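Local atomic coordinates of dephospho-CoA kinase (Legionella pneumophila subsp. pneumophila, PDB entry 4TTR), a protein that probably catalyses the last step of coenzyme A biosynthesis, the ATP-dependent phosphorylation of the 3'-hydroxyl group of dephospho-CoA. Residues 20-25 against 124-129; 40-45 against 116-121. All coordinates share one frame; numbering follows the deposited sequence.

Contact 1 pairs the middle strand of the parallel sheet, 18-23, with 122-125; contact 2 joins the neighbouring outermost strand, 42-45, to the loop leading into 122-125, the two centres about 17 Å apart. Contact 1 is largely buried near the middle of the chain, where 20-25 meets 124-129 by backbone hydrogen bonds, aliphatic packing and two waters. Contact 2 lies nearer the surface, and bonds between side chains and backbone N-H groups of N42, T118 and S119 replace the strand pairing. The contacts touch where E125 N lies 2.8 Å from I44 O, a probable hydrogen bond between neighbouring strands. Along the chain, contact 2 is nested within the loop that contact 1 closes.

Contact 1: residues 20-25 against 124-129; sequences GLTGNI and IEIPLL
T22 lays its methyl CG2 across the side chain of I126, where it meets CG1 at 3.4 Å, tighter than usual for two carbons. The I126 branch gets there because its chi1 of 59° sets CG1 between the backbone N and the carbonyl carbon; CD1 then reaches toward G20, 4.1 Å from G20 CA. The other branch of T22, OG1, is bonded to L142 O of the next strand and to a water that donates to L128 O. Between the backbones, L21 N donates to I124 O (2.8 Å), and L21 O receives I126 N at 2.9 Å. This is parallel pairing of strand 18-23 with 122-125 in the core of a P-loop kinase; G23 fits the first glycine of the Walker A motif, whose later residues A26 to T31 line the pocket of a bound 1,3-butanediol. Beyond the I126 N bond direct pairing gives way to a second water, which accepts from G23 N and donates to I126 O (2.6 Å). L128 packs alongside the backbone of G23, with CB 3.8 Å from G23 O. On the face with L21, the E125 side chain reaches K29 and A33 of helix 29-38.

Contact 2: residues 40-45 against 116-121; sequences GINVIY and VCTSPY
I41 and Y121 make the apolar half of this contact, their side chains crossing at about a right angle. I41 CD1 sits over one face of the Y121 ring, 3.8 Å from its centroid and 27° off the normal, a CH-pi contact displaced toward the rim at CE1 and CZ. CG1 lies beside the phenol end, 3.5 Å from Y121 OH, while CG2 falls against the backbone, 3.5 Å from Y121 O. The ring is held further by helix 192-213, through a hydrogen bond of Y121 OH with H204 and an edge-to-face stack with Y207. G40, with positive phi, is the C' residue of the Schellman motif ending helix 29-38; the chain then enters strand 42-45, at the edge of the parallel sheet, beside the loop 116-121 that leads into strand 122-125. Polar bonds gather at N42. Its backbone N donates to S119 OG at 3.1 Å, and that hydroxyl, set between its own backbone N and carbonyl carbon (chi1 56°), donates a hydrogen bond to Y121 O at 2.7 Å. The amide of N42 turns to T118: OD1 accepts T118 N at 3.1 Å from well above the carbonyl plane, and ND2 gives a weak bond to T118 OG1. Against the same side chain packs C117, whose SG lies 4.0 Å from N42 CB and accepts a weak bond from S119 N.

Contact 1: residues 20-25 against 124-129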
ATOM      1  N   GLY A  20       4.467   8.747   2.713  1.00 10.57           N
ATOM      2  CA  GLY A  20       4.033   7.574   1.981  1.00 11.98           C
ATOM      3  C   GLY A  20       4.342   6.311   2.757  1.00 13.17           C
ATOM      4  O   GLY A  20       5.483   6.095   3.157  1.00 14.52           O
ATOM      5  N   LEU A  21       3.321   5.488   2.979  1.00 13.07           N
ATOM      6  CA  LEU A  21       3.491   4.204   3.649  1.00 12.97           C
ATOM      7  C   LEU A  21       3.498   3.060   2.638  1.00 14.21           C
ATOM      8  O   LEU A  21       2.515   2.833   1.929  1.00 14.27           O
ATOM      9  CB  LEU A  21       2.383   3.986   4.683  1.00 13.33           C
ATOM     10  CG  LEU A  21       2.336   2.600   5.337  1.00 15.65           C
ATOM     11  CD1 LEU A  21       3.611   2.318   6.106  1.00 13.86           C
ATOM     12  CD2 LEU A  21       1.130   2.471   6.246  1.00 17.50           C
ATOM     13  N   THR A  22       4.620   2.354   2.573  1.00 16.59           N
ATOM     14  CA  THR A  22       4.764   1.194   1.704  1.00 13.70           C
ATOM     15  C   THR A  22       5.230   0.003   2.524  1.00 15.53           C
ATOM     16  O   THR A  22       5.717   0.158   3.640  1.00 14.87           O
ATOM     17  CB  THR A  22       5.774   1.445   0.566  1.00 17.63           C
ATOM     18  OG1 THR A  22       7.078   1.689   1.112  1.00 14.34           O
ATOM     19  CG2 THR A  22       5.355   2.627  -0.267  1.00 18.48           C
ATOM     20  N   GLY A  23       5.084  -1.189   1.966  1.00 17.40           N
ATOM     21  CA  GLY A  23       5.556  -2.379   2.640  1.00 21.19           C
ATOM     22  C   GLY A  23       5.672  -3.544   1.690  1.00 24.81           C
ATOM     23  O   GLY A  23       4.904  -3.645   0.733  1.00 22.83           O
ATOM     24  N   ASN A  24       6.635  -4.426   1.945  1.00 24.39           N
ATOM     25  CA  ASN A  24       6.742  -5.630   1.147  1.00 30.79           C
ATOM     26  C   ASN A  24       5.673  -6.612   1.605  1.00 30.68           C
ATOM     27  O   ASN A  24       4.753  -6.257   2.340  1.00 26.92           O
ATOM     28  CB  ASN A  24       8.158  -6.242   1.215  1.00 29.83           C
ATOM     29  CG  ASN A  24       8.541  -6.752   2.602  1.00 31.47           C
ATOM     30  OD1 ASN A  24       7.736  -6.784   3.525  1.00 29.56           O
ATOM     31  ND2 ASN A  24       9.793  -7.171   2.740  1.00 37.99           N
ATOM     32  N   ILE A  25       5.806  -7.855   1.183  1.00 33.14           N
ATOM     33  CA  ILE A  25       4.724  -8.809   1.307  1.00 35.53           C
ATOM     34  C   ILE A  25       4.658  -9.326   2.741  1.00 32.67           C
ATOM     35  O   ILE A  25       5.678  -9.708   3.320  1.00 28.06           O
ATOM     36  CB  ILE A  25       4.909  -9.951   0.286  1.00 38.78           C
ATOM     37  CG1 ILE A  25       4.784  -9.387  -1.134  1.00 50.39           C
ATOM     38  CG2 ILE A  25       3.871 -11.043   0.474  1.00 39.74           C
ATOM     39  CD1 ILE A  25       6.011  -8.598  -1.650  1.00 46.87           C
ATOM     40  N   ILE A 124      -0.171   8.354   3.772  1.00 14.47           N
ATOM     41  CA  ILE A 124      -0.798   7.833   2.564  1.00 13.55           C
ATOM     42  C   ILE A 124      -0.273   6.428   2.270  1.00 13.93           C
ATOM     43  O   ILE A 124       0.882   6.258   1.882  1.00  9.86           O
ATOM     44  CB  ILE A 124      -0.532   8.741   1.343  1.00 15.07           C
ATOM     45  CG1 ILE A 124      -0.859  10.202   1.672  1.00 16.31           C
ATOM     46  CG2 ILE A 124      -1.348   8.266   0.148  1.00 16.69           C
ATOM     47  CD1 ILE A 124      -0.501  11.184   0.571  1.00 18.02           C
ATOM     48  N   GLU A 125      -1.120   5.426   2.473  1.00 15.58           N
ATOM     49  CA  GLU A 125      -0.758   4.048   2.161  1.00 18.57           C
ATOM     50  C   GLU A 125      -0.809   3.824   0.655  1.00 19.65           C
ATOM     51  O   GLU A 125      -1.859   3.988   0.034  1.00 21.62           O
ATOM     52  CB  GLU A 125      -1.686   3.066   2.873  1.00 20.17           C
ATOM     53  CG  GLU A 125      -1.239   1.616   2.762  1.00 31.18           C
ATOM     54  CD  GLU A 125      -2.225   0.647   3.385  1.00 44.51           C
ATOM     55  OE1 GLU A 125      -2.689  -0.269   2.673  0.38 36.60           O
ATOM     56  OE2 GLU A 125      -2.529   0.792   4.588  1.00 44.55           O
ATOM     57  N   ILE A 126       0.333   3.445   0.086  1.00 16.41           N
ATOM     58  CA  ILE A 126       0.499   3.329  -1.358  1.00 21.67           C
ATOM     59  C   ILE A 126       1.184   1.998  -1.693  1.00 27.24           C
ATOM     60  O   ILE A 126       1.706   1.335  -0.797  1.00 22.00           O
ATOM     61  CB  ILE A 126       1.313   4.524  -1.905  1.00 23.32           C
ATOM     62  CG1 ILE A 126       2.689   4.585  -1.238  1.00 22.95           C
ATOM     63  CG2 ILE A 126       0.545   5.813  -1.671  1.00 23.77           C
ATOM     64  CD1 ILE A 126       3.528   5.788  -1.633  1.00 25.51           C
ATOM     65  N   PRO A 127       1.169   1.589  -2.977  1.00 46.93           N
ATOM     66  CA  PRO A 127       1.783   0.293  -3.302  1.00 30.73           C
ATOM     67  C   PRO A 127       3.310   0.298  -3.225  1.00 27.56           C
ATOM     68  O   PRO A 127       3.934   1.354  -3.323  1.00 24.28           O
ATOM     69  CB  PRO A 127       1.317   0.031  -4.740  1.00 30.13           C
ATOM     70  CG  PRO A 127       1.029   1.370  -5.296  1.00 39.11           C
ATOM     71  CD  PRO A 127       0.504   2.187  -4.150  1.00 48.03           C
ATOM     72  N   LEU A 128       3.889  -0.888  -3.057  1.00 30.30           N
ATOM     73  CA  LEU A 128       5.336  -1.051  -2.919  1.00 30.14           C
ATOM     74  C   LEU A 128       6.109  -0.399  -4.065  1.00 29.24           C
ATOM     75  O   LEU A 128       7.062   0.352  -3.837  1.00 27.10           O
ATOM     76  CB  LEU A 128       5.677  -2.542  -2.838  1.00 34.12           C
ATOM     77  CG  LEU A 128       7.156  -2.938  -2.825  1.00 37.12           C
ATOM     78  CD1 LEU A 128       7.853  -2.411  -1.579  1.00 30.64           C
ATOM     79  CD2 LEU A 128       7.286  -4.451  -2.922  1.00 32.20           C
ATOM     80  N   LEU A 129       5.691  -0.695  -5.292  1.00 29.91           N
ATOM     81  CA  LEU A 129       6.336  -0.166  -6.490  1.00 33.86           C
ATOM     82  C   LEU A 129       5.570   1.029  -7.046  1.00 32.39           C
ATOM     83  O   LEU A 129       5.258   1.078  -8.236  1.00 32.66           O
ATOM     84  CB  LEU A 129       6.442  -1.254  -7.560  1.00 41.89           C
ATOM     85  CG  LEU A 129       7.193  -2.521  -7.161  1.00 39.42           C
ATOM     86  CD1 LEU A 129       6.946  -3.600  -8.198  1.00 40.18           C
ATOM     87  CD2 LEU A 129       8.680  -2.245  -7.013  1.00 36.00           C
TER
HETATM   88  O   HOH W   1       8.494   1.629  -1.613  1.00 19.40           O
HETATM   89  O   HOH W   2       3.007  -0.826  -0.358  1.00 24.05           O

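Contact 2: residues 40-45 against 116-121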
ATOM      1  N   GLY A  40      -3.755   9.451  16.234  1.00 15.28           N
ATOM      2  CA  GLY A  40      -4.500  10.613  15.793  1.00 15.35           C
ATOM      3  C   GLY A  40      -4.083  11.120  14.429  1.00 17.06           C
ATOM      4  O   GLY A  40      -4.428  12.240  14.051  1.00 15.09           O
ATOM      5  N   ILE A  41      -3.338  10.307  13.687  1.00 12.15           N
ATOM      6  CA  ILE A  41      -2.898  10.693  12.352  1.00 13.43           C
ATOM      7  C   ILE A  41      -3.916  10.260  11.302  1.00 17.41           C
ATOM      8  O   ILE A  41      -4.402   9.129  11.323  1.00 16.41           O
ATOM      9  CB  ILE A  41      -1.522  10.088  12.007  1.00 14.96           C
ATOM     10  CG1 ILE A  41      -0.471  10.539  13.025  1.00 15.12           C
ATOM     11  CG2 ILE A  41      -1.093  10.481  10.593  1.00 13.47           C
ATOM     12  CD1 ILE A  41      -0.320  12.060  13.158  1.00 12.12           C
ATOM     13  N   ASN A  42      -4.228  11.174  10.389  1.00 15.66           N
ATOM     14  CA  ASN A  42      -5.089  10.873   9.253  1.00 17.67           C
ATOM     15  C   ASN A  42      -4.374   9.940   8.282  1.00 16.77           C
ATOM     16  O   ASN A  42      -3.307  10.274   7.766  1.00 16.50           O
ATOM     17  CB  ASN A  42      -5.501  12.159   8.528  1.00 19.10           C
ATOM     18  CG  ASN A  42      -6.541  12.979   9.296  1.00 21.80           C
ATOM     19  OD1 ASN A  42      -7.240  13.799   8.703  1.00 23.75           O
ATOM     20  ND2 ASN A  42      -6.644  12.767  10.606  1.00 26.09           N
ATOM     21  N   VAL A  43      -4.961   8.775   8.038  1.00 13.89           N
ATOM     22  CA  VAL A  43      -4.395   7.815   7.100  1.00 16.62           C
ATOM     23  C   VAL A  43      -5.280   7.709   5.863  1.00 16.73           C
ATOM     24  O   VAL A  43      -6.461   7.387   5.964  1.00 14.81           O
ATOM     25  CB  VAL A  43      -4.233   6.425   7.736  1.00 17.64           C
ATOM     26  CG1 VAL A  43      -3.580   5.460   6.753  1.00 17.69           C
ATOM     27  CG2 VAL A  43      -3.410   6.521   9.010  1.00 17.04           C
ATOM     28  N   ILE A  44      -4.700   7.997   4.704  1.00 13.39           N
ATOM     29  CA  ILE A  44      -5.393   7.836   3.433  1.00 19.70           C
ATOM     30  C   ILE A  44      -4.987   6.501   2.814  1.00 18.54           C
ATOM     31  O   ILE A  44      -3.806   6.263   2.551  1.00 19.46           O
ATOM     32  CB  ILE A  44      -5.080   8.995   2.464  1.00 18.73           C
ATOM     33  CG1 ILE A  44      -5.494  10.332   3.090  1.00 18.83           C
ATOM     34  CG2 ILE A  44      -5.806   8.791   1.139  1.00 20.47           C
ATOM     35  CD1 ILE A  44      -5.031  11.553   2.322  1.00 18.22           C
ATOM     36  N   TYR A  45      -5.970   5.632   2.599  1.00 18.81           N
ATOM     37  CA  TYR A  45      -5.729   4.302   2.044  1.00 19.40           C
ATOM     38  C   TYR A  45      -6.017   4.261   0.549  1.00 18.84           C
ATOM     39  O   TYR A  45      -7.173   4.180   0.138  1.00 19.82           O
ATOM     40  CB  TYR A  45      -6.593   3.262   2.756  1.00 22.53           C
ATOM     41  CG  TYR A  45      -6.322   3.150   4.236  1.00 24.96           C
ATOM     42  CD1 TYR A  45      -5.310   2.326   4.718  1.00 27.77           C
ATOM     43  CD2 TYR A  45      -7.079   3.863   5.155  1.00 22.68           C
ATOM     44  CE1 TYR A  45      -5.060   2.222   6.074  1.00 26.38           C
ATOM     45  CE2 TYR A  45      -6.838   3.764   6.511  1.00 25.74           C
ATOM     46  CZ  TYR A  45      -5.828   2.943   6.967  1.00 26.27           C
ATOM     47  OH  TYR A  45      -5.588   2.849   8.319  1.00 33.92           O
ATOM     48  N   VAL A 116      -9.032  18.342   3.785  1.00 13.67           N
ATOM     49  CA  VAL A 116      -9.716  18.293   5.070  1.00 14.62           C
ATOM     50  C   VAL A 116      -8.907  17.521   6.117  1.00 14.94           C
ATOM     51  O   VAL A 116      -9.461  17.030   7.099  1.00 14.32           O
ATOM     52  CB  VAL A 116     -11.121  17.662   4.923  1.00 16.25           C
ATOM     53  CG1 VAL A 116     -11.977  18.500   3.971  1.00 14.51           C
ATOM     54  CG2 VAL A 116     -11.030  16.221   4.437  1.00 13.72           C
ATOM     55  N   CYS A 117      -7.597  17.425   5.911  1.00 13.00           N
ATOM     56  CA  CYS A 117      -6.726  16.753   6.873  1.00 15.22           C
ATOM     57  C   CYS A 117      -6.666  17.530   8.186  1.00 16.82           C
ATOM     58  O   CYS A 117      -6.357  18.721   8.199  1.00 17.58           O
ATOM     59  CB  CYS A 117      -5.318  16.580   6.299  1.00 17.48           C
ATOM     60  SG  CYS A 117      -4.144  15.789   7.433  1.00 19.12           S
ATOM     61  N   THR A 118      -6.964  16.845   9.286  1.00 16.08           N
ATOM     62  CA  THR A 118      -7.046  17.476  10.601  1.00 21.70           C
ATOM     63  C   THR A 118      -5.825  17.190  11.477  1.00 22.29           C
ATOM     64  O   THR A 118      -5.744  17.678  12.603  1.00 31.20           O
ATOM     65  CB  THR A 118      -8.305  17.007  11.352  1.00 22.43           C
ATOM     66  OG1 THR A 118      -8.351  15.575  11.357  1.00 24.55           O
ATOM     67  CG2 THR A 118      -9.569  17.549  10.681  1.00 19.53           C
ATOM     68  N   SER A 119      -4.888  16.397  10.965  1.00 20.74           N
ATOM     69  CA  SER A 119      -3.706  16.013  11.731  1.00 16.73           C
ATOM     70  C   SER A 119      -2.479  16.819  11.289  1.00 14.04           C
ATOM     71  O   SER A 119      -2.488  17.416  10.214  1.00 15.87           O
ATOM     72  CB  SER A 119      -3.448  14.509  11.587  1.00 15.43           C
ATOM     73  OG  SER A 119      -3.318  14.129  10.229  1.00 16.70           O
ATOM     74  N   PRO A 120      -1.423  16.848  12.127  1.00 15.24           N
ATOM     75  CA  PRO A 120      -0.218  17.641  11.842  1.00 11.85           C
ATOM     76  C   PRO A 120       0.527  17.171  10.598  1.00 13.76           C
ATOM     77  O   PRO A 120       1.189  17.966   9.930  1.00 12.53           O
ATOM     78  CB  PRO A 120       0.644  17.441  13.097  1.00 15.98           C
ATOM     79  CG  PRO A 120      -0.289  16.956  14.145  1.00 14.26           C
ATOM     80  CD  PRO A 120      -1.333  16.173  13.434  1.00 13.82           C
ATOM     81  N   TYR A 121       0.444  15.877  10.314  1.00 13.91           N
ATOM     82  CA  TYR A 121       0.934  15.336   9.056  1.00 12.28           C
ATOM     83  C   TYR A 121      -0.000  14.207   8.651  1.00 14.50           C
ATOM     84  O   TYR A 121      -0.806  13.748   9.463  1.00 11.34           O
ATOM     85  CB  TYR A 121       2.382  14.847   9.175  1.00 12.20           C
ATOM     86  CG  TYR A 121       2.553  13.643  10.072  1.00 13.45           C
ATOM     87  CD1 TYR A 121       2.797  13.795  11.432  1.00 12.80           C
ATOM     88  CD2 TYR A 121       2.469  12.356   9.561  1.00 11.08           C
ATOM     89  CE1 TYR A 121       2.947  12.704  12.254  1.00 12.29           C
ATOM     90  CE2 TYR A 121       2.618  11.258  10.377  1.00 10.57           C
ATOM     91  CZ  TYR A 121       2.855  11.436  11.723  1.00 13.65           C
ATOM     92  OH  TYR A 121       3.008  10.349  12.546  1.00 13.74           O
TER